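Local coordinates for TATA-box-binding protein (PDB 1MP9) that probably binds the TATA-box promoter element close to the transcription start and helps activate archaeal genes transcribed by RNA polymerase, at residues R53-S56 against P57-T60; I142-D146 against E147-V151; K181-L185 against D186-P190. All coordinates share one frame; numbering follows the deposited sequence.

Interaction 1 (R53-S56 against P57-T60); sequences RLES and PKIT
The backbone oxygen of Ile59 is gripped twice. Leu54 N donates to Ile59 O at 2.8 Å, almost linearly (176° at the hydrogen), and Arg53 CA adds a weaker C-H···O approach to the same Ile59 O at 3.6 Å. The return bond, Ile59 N to Leu54 O, is longer at 3.2 Å and still straight, although its donor stands above the plane of the Leu54 carbonyl. These two bonds make Leu54 and Ile59 the last hydrogen-bonded pair of an antiparallel beta hairpin; Arg53 and Thr60 form the adjoining non-hydrogen-bonded pair. Residues 55-58 carry the chain round, with a cis peptide before Pro57 that brings Ser56 CA and Pro57 CA to 2.8 Å.

Side chains alternate between the two faces. Leu54 and Ile59 share one, meeting through Leu54 CB and Ile59 CB at 4.1 Å, and helix 77-93 packs there through Arg86 and Ile87 on Leu54. On the other, Arg53 and Thr60 lie side by side, Arg53 CG to Thr60 OG1 measuring 4.1 Å. Glu55 has CG anti to its own nitrogen (chi1 -153°) and then bends at chi2 (46°), which carries OE2 to Lys58 CE at 4.0 Å; the charged atoms do not touch.

In the turn, Glu55 O receives Arg86 NH1 and a weak bond from Ser56 OG, whereas the buried Ser56 N finds no partner. The hairpin end is thus held by main-chain bonds, by Leu54 packing on Ile87 and by the bond from Arg86 to Glu55 O, with the Glu55 and Lys58 charges probably adding only a diffuse attraction.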
# COMPACT_ATOMS: atom_id res chain seq x y z
N ARG A 53 -8.01 21.54 18.20
CA ARG A 53 -6.74 20.90 18.54
C ARG A 53 -6.52 20.83 20.03
O ARG A 53 -6.76 21.79 20.76
CB ARG A 53 -5.56 21.66 17.90
CG ARG A 53 -5.56 21.67 16.38
CD ARG A 53 -4.40 22.49 15.83
NE ARG A 53 -4.21 22.28 14.39
CZ ARG A 53 -4.72 23.05 13.44
NH1 ARG A 53 -5.46 24.11 13.75
NH2 ARG A 53 -4.48 22.76 12.16
N LEU A 54 -6.09 19.66 20.49
CA LEU A 54 -5.79 19.48 21.90
C LEU A 54 -4.28 19.34 21.98
O LEU A 54 -3.64 18.83 21.05
CB LEU A 54 -6.46 18.24 22.46
CG LEU A 54 -7.91 18.47 22.86
CD1 LEU A 54 -8.57 17.18 23.28
CD2 LEU A 54 -7.93 19.47 23.99
N GLU A 55 -3.71 19.80 23.08
CA GLU A 55 -2.28 19.70 23.23
C GLU A 55 -1.99 18.68 24.31
O GLU A 55 -2.78 18.51 25.23
CB GLU A 55 -1.70 21.05 23.60
CG GLU A 55 -0.28 21.20 23.16
CD GLU A 55 -0.09 20.74 21.73
OE1 GLU A 55 -0.83 21.22 20.85
OE2 GLU A 55 0.80 19.89 21.50
N SER A 56 -0.87 17.98 24.17
CA SER A 56 -0.44 16.96 25.13
C SER A 56 -1.59 16.24 25.83
O SER A 56 -2.10 16.70 26.86
CB SER A 56 0.46 17.60 26.19
OG SER A 56 -0.30 18.45 27.03
N PRO A 57 -2.01 15.08 25.29
CA PRO A 57 -1.41 14.53 24.08
C PRO A 57 -1.87 15.32 22.86
O PRO A 57 -2.91 15.98 22.89
CB PRO A 57 -1.88 13.08 24.09
CG PRO A 57 -3.23 13.17 24.73
CD PRO A 57 -3.03 14.17 25.85
N LYS A 58 -1.07 15.27 21.80
CA LYS A 58 -1.39 15.97 20.58
C LYS A 58 -2.55 15.25 19.91
O LYS A 58 -2.43 14.11 19.45
CB LYS A 58 -0.16 16.01 19.66
CG LYS A 58 -0.31 16.87 18.40
CD LYS A 58 1.01 16.92 17.61
CE LYS A 58 2.08 17.73 18.36
NZ LYS A 58 3.48 17.46 17.87
N ILE A 59 -3.70 15.90 19.88
CA ILE A 59 -4.88 15.31 19.26
C ILE A 59 -5.58 16.34 18.40
O ILE A 59 -5.63 17.52 18.77
CB ILE A 59 -5.90 14.85 20.31
CG1 ILE A 59 -5.27 13.82 21.24
CG2 ILE A 59 -7.11 14.24 19.62
CD1 ILE A 59 -4.98 12.50 20.57
N THR A 60 -6.10 15.92 17.25
CA THR A 60 -6.84 16.85 16.43
C THR A 60 -8.23 16.31 16.24
O THR A 60 -8.44 15.12 16.02
CB THR A 60 -6.20 17.11 15.07
OG1 THR A 60 -4.95 17.79 15.27
CG2 THR A 60 -7.11 18.03 14.19

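Interaction 2 (I142-D146 against E147-V151)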
# COMPACT_ATOMS: atom_id res chain seq x y z
N ILE A 142 5.02 -3.95 -0.99
CA ILE A 142 3.69 -3.62 -0.53
C ILE A 142 2.86 -4.88 -0.71
O ILE A 142 2.82 -5.48 -1.79
CB ILE A 142 3.08 -2.44 -1.34
CG1 ILE A 142 3.96 -1.21 -1.16
CG2 ILE A 142 1.63 -2.15 -0.88
CD1 ILE A 142 3.52 0.01 -1.99
N TYR A 143 2.19 -5.27 0.36
CA TYR A 143 1.37 -6.48 0.35
C TYR A 143 -0.07 -6.13 0.75
O TYR A 143 -0.32 -5.55 1.82
CB TYR A 143 1.97 -7.49 1.33
CG TYR A 143 1.28 -8.83 1.33
CD1 TYR A 143 1.60 -9.79 0.37
CD2 TYR A 143 0.30 -9.13 2.27
CE1 TYR A 143 0.96 -11.03 0.35
CE2 TYR A 143 -0.35 -10.37 2.26
CZ TYR A 143 -0.02 -11.32 1.29
OH TYR A 143 -0.62 -12.56 1.26
N ARG A 144 -1.01 -6.43 -0.13
CA ARG A 144 -2.42 -6.17 0.14
C ARG A 144 -2.97 -7.49 0.70
O ARG A 144 -3.10 -8.49 -0.02
CB ARG A 144 -3.14 -5.79 -1.15
CG ARG A 144 -4.61 -5.40 -0.90
CD ARG A 144 -5.29 -4.91 -2.17
NE ARG A 144 -6.70 -4.54 -1.95
CZ ARG A 144 -7.39 -3.65 -2.67
NH1 ARG A 144 -6.82 -2.98 -3.68
NH2 ARG A 144 -8.68 -3.47 -2.39
N MET A 145 -3.25 -7.49 2.00
CA MET A 145 -3.72 -8.69 2.70
C MET A 145 -5.23 -8.69 2.77
O MET A 145 -5.85 -7.63 2.90
CB MET A 145 -3.15 -8.71 4.12
CG MET A 145 -3.46 -9.98 4.95
SD MET A 145 -2.45 -10.02 6.48
CE MET A 145 -0.93 -10.86 5.79
N ASP A 146 -5.82 -9.88 2.66
CA ASP A 146 -7.28 -10.00 2.70
C ASP A 146 -7.80 -10.30 4.09
O ASP A 146 -8.79 -9.71 4.51
CB ASP A 146 -7.73 -11.07 1.72
CG ASP A 146 -7.51 -10.65 0.28
OD1 ASP A 146 -7.41 -11.53 -0.59
OD2 ASP A 146 -7.43 -9.41 0.03
N GLU A 147 -7.11 -11.15 4.84
CA GLU A 147 -7.55 -11.45 6.19
C GLU A 147 -6.41 -11.34 7.19
O GLU A 147 -5.51 -12.19 7.20
CB GLU A 147 -8.18 -12.86 6.26
CG GLU A 147 -9.66 -12.91 5.89
CD GLU A 147 -10.26 -14.32 5.91
OE1 GLU A 147 -9.90 -15.14 6.81
OE2 GLU A 147 -11.12 -14.62 5.02
N PRO A 148 -6.38 -10.27 8.00
CA PRO A 148 -7.37 -9.18 8.01
C PRO A 148 -7.18 -8.31 6.77
O PRO A 148 -6.20 -8.47 6.05
CB PRO A 148 -7.00 -8.42 9.27
CG PRO A 148 -5.48 -8.55 9.29
CD PRO A 148 -5.30 -10.02 8.98
N ARG A 149 -8.09 -7.37 6.55
CA ARG A 149 -8.04 -6.50 5.40
C ARG A 149 -7.12 -5.29 5.64
O ARG A 149 -7.57 -4.23 6.03
CB ARG A 149 -9.46 -6.08 5.08
CG ARG A 149 -9.58 -5.34 3.78
CD ARG A 149 -11.02 -5.34 3.29
NE ARG A 149 -11.06 -4.61 2.04
CZ ARG A 149 -11.64 -3.44 1.89
NH1 ARG A 149 -12.25 -2.86 2.92
NH2 ARG A 149 -11.57 -2.83 0.72
N VAL A 150 -5.83 -5.47 5.40
CA VAL A 150 -4.86 -4.41 5.67
C VAL A 150 -3.86 -4.32 4.54
O VAL A 150 -3.76 -5.21 3.69
CB VAL A 150 -4.05 -4.69 7.00
CG1 VAL A 150 -5.02 -4.86 8.20
CG2 VAL A 150 -3.22 -6.01 6.88
N VAL A 151 -3.11 -3.24 4.53
CA VAL A 151 -2.07 -3.10 3.53
C VAL A 151 -0.78 -3.03 4.35
O VAL A 151 -0.71 -2.36 5.38
CB VAL A 151 -2.23 -1.82 2.68
CG1 VAL A 151 -0.96 -1.57 1.87
CG2 VAL A 151 -3.45 -1.96 1.72
O HOH W 1 -9.94 -5.82 -0.90
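The beta hairpin of strands 141-145 and 150-154, in the second repeat, turns here through a cis peptide before Pro148 and an inverse gamma turn centred on Arg149. Met145 N donates to Val150 O at 2.9 Å; the return bond, from Val150 N to Met145 O, is weak. Met145, with CG anti to its nitrogen (chi1 -175°), reaches back over the turn: its CG lies 3.3 Å from Pro148 O, its SD 3.8 Å from Pro148 CD, and its CB 3.9 Å from Val150 CG2. Ala174 of helix 168-184 touches all three residues. An alanine in place of Met145 would probably open a gap beside Pro148 and leave the turn less firmly seated on the helix.

Farther from the turn, Ile142 CG2 and Val151 CG1 meet at 3.8 Å as their side chains cross obliquely. Arg144 NH2 and Arg149 NH2 come within 4.3 Å, and one water accepts from Arg144 NH2 at 3.1 Å and, weakly, from Arg149 NE at its guanidinium edge. The acid that pairs with Arg149 is Asp146 of the second subunit, and Asp146 here pairs in turn with Arg149 of that subunit. The like charges are therefore probably offset by acid from the partner chain, tying this turn to the subunit interface.

Interaction 3 (K181-L185 against D186-P190)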
# COMPACT_ATOMS: atom_id res chain seq x y z
N LYS A 181 4.61 -16.49 7.06
CA LYS A 181 4.73 -16.81 5.65
C LYS A 181 6.16 -16.52 5.16
O LYS A 181 6.74 -17.31 4.41
CB LYS A 181 3.69 -16.02 4.83
CG LYS A 181 3.74 -16.30 3.31
CD LYS A 181 3.51 -17.81 2.96
CE LYS A 181 2.52 -17.95 1.79
NZ LYS A 181 2.47 -19.34 1.19
N LEU A 182 6.75 -15.41 5.60
CA LEU A 182 8.11 -15.12 5.17
C LEU A 182 9.09 -16.21 5.65
O LEU A 182 10.01 -16.59 4.92
CB LEU A 182 8.55 -13.73 5.64
CG LEU A 182 7.78 -12.61 4.94
CD1 LEU A 182 7.99 -11.28 5.73
CD2 LEU A 182 8.23 -12.49 3.48
N VAL A 183 8.88 -16.74 6.85
CA VAL A 183 9.76 -17.81 7.38
C VAL A 183 9.52 -19.06 6.54
O VAL A 183 10.45 -19.74 6.10
CB VAL A 183 9.41 -18.13 8.87
CG1 VAL A 183 10.11 -19.41 9.34
CG2 VAL A 183 9.84 -16.95 9.77
N GLU A 184 8.25 -19.34 6.29
CA GLU A 184 7.89 -20.52 5.50
C GLU A 184 8.58 -20.50 4.13
O GLU A 184 9.14 -21.50 3.68
CB GLU A 184 6.37 -20.55 5.36
CG GLU A 184 5.77 -21.85 4.91
CD GLU A 184 4.58 -21.60 4.02
OE1 GLU A 184 3.72 -20.76 4.39
OE2 GLU A 184 4.50 -22.23 2.95
N LEU A 185 8.57 -19.35 3.47
CA LEU A 185 9.19 -19.19 2.15
C LEU A 185 10.71 -18.98 2.25
O LEU A 185 11.38 -18.78 1.23
CB LEU A 185 8.56 -18.00 1.41
CG LEU A 185 7.04 -18.08 1.12
CD1 LEU A 185 6.54 -16.70 0.69
CD2 LEU A 185 6.76 -19.15 0.02
N ASP A 186 11.26 -19.07 3.46
CA ASP A 186 12.70 -18.89 3.65
C ASP A 186 13.20 -17.54 3.09
O ASP A 186 14.17 -17.47 2.32
CB ASP A 186 13.48 -20.04 3.00
CG ASP A 186 14.97 -19.99 3.34
OD1 ASP A 186 15.35 -19.44 4.39
OD2 ASP A 186 15.76 -20.51 2.55
N CYS A 187 12.53 -16.47 3.50
CA CYS A 187 12.84 -15.13 3.06
C CYS A 187 13.37 -14.21 4.16
O CYS A 187 13.45 -13.00 3.97
CB CYS A 187 11.58 -14.50 2.44
SG CYS A 187 11.16 -15.16 0.79
N VAL A 188 13.71 -14.77 5.32
CA VAL A 188 14.22 -13.93 6.40
C VAL A 188 15.53 -14.46 6.93
O VAL A 188 15.83 -15.65 6.84
CB VAL A 188 13.22 -13.77 7.56
CG1 VAL A 188 11.89 -13.12 7.06
CG2 VAL A 188 12.94 -15.11 8.21
N LYS A 189 16.35 -13.54 7.43
CA LYS A 189 17.66 -13.89 8.00
C LYS A 189 17.64 -13.23 9.37
O LYS A 189 17.50 -12.01 9.47
CB LYS A 189 18.78 -13.29 7.15
CG LYS A 189 20.17 -13.63 7.66
CD LYS A 189 21.19 -13.67 6.51
CE LYS A 189 22.63 -13.81 7.06
NZ LYS A 189 23.53 -14.14 5.92
N PRO A 190 17.73 -14.04 10.44
CA PRO A 190 17.71 -13.53 11.82
C PRO A 190 19.11 -13.06 12.24
O PRO A 190 19.78 -13.70 13.06
CB PRO A 190 17.19 -14.72 12.61
CG PRO A 190 17.85 -15.91 11.87
CD PRO A 190 17.78 -15.52 10.40
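The flat groups that meet here are two peptide carbonyls at the end of helix 168-184, and their donors approach them differently. Cys187 N reaches Leu182 O at 2.9 Å and stands only 21° from the plane of that carbonyl. Asp186 N, by contrast, comes over the face of the Val183 carbonyl, 65° out of its plane, and bonds to Val183 O at 2.8 Å. The second bond is short although it does not point at a lone pair.

Leu185 N still makes a regular helical bond to Lys181 O at 2.9 Å. Asp186 then leaves the helical conformation with a positive phi, and the two bonds back into the last turn define a Schellman motif. The apolar contact that usually accompanies this cap is present between Leu182 and Cys187, whose CD2 and CB atoms lie 4.0 Å apart. The thiol of Cys187 rests against Leu185, SG lying 3.9 Å from Leu185 CB.

Val188 extends the apolar strip with both of its methyls. Its CG1 is anti to the carbonyl carbon (chi1 -60°) and sits 3.7 Å from Leu182 CB, while CG2, placed between the backbone nitrogen and the carbonyl carbon, meets Val183 CG2 at 3.9 Å; these two valines cross at a slant. Ala124 of helix 121-127 touches both Leu182 and Cys187, and Lys123 NZ of the same helix bonds to Asp186 O. Past the cap the chain enters strand 188-189, which pairs antiparallel with strand 118-119 through a backbone bond between Lys189 and Ile118.

The three contacts follow one another along the chain. Interactions 1 and 2 are hairpin turns in the same large antiparallel sheet, one in each of the two repeats, on opposite sides of the chain's centre with centres about 30 Å apart; each involves a cis-proline turn packed beside a long helix, 77-93 for interaction 1 and 168-184 for interaction 2. Their matched placement reflects the internal duplication of the TBP saddle. Interaction 3 caps the end of helix 168-184, whose Ala174 touches interaction 2, and passes the chain to the small sheet with strand 118-119. It is about 18 Å from interaction 2 and about 40 Å from interaction 1, centre to centre.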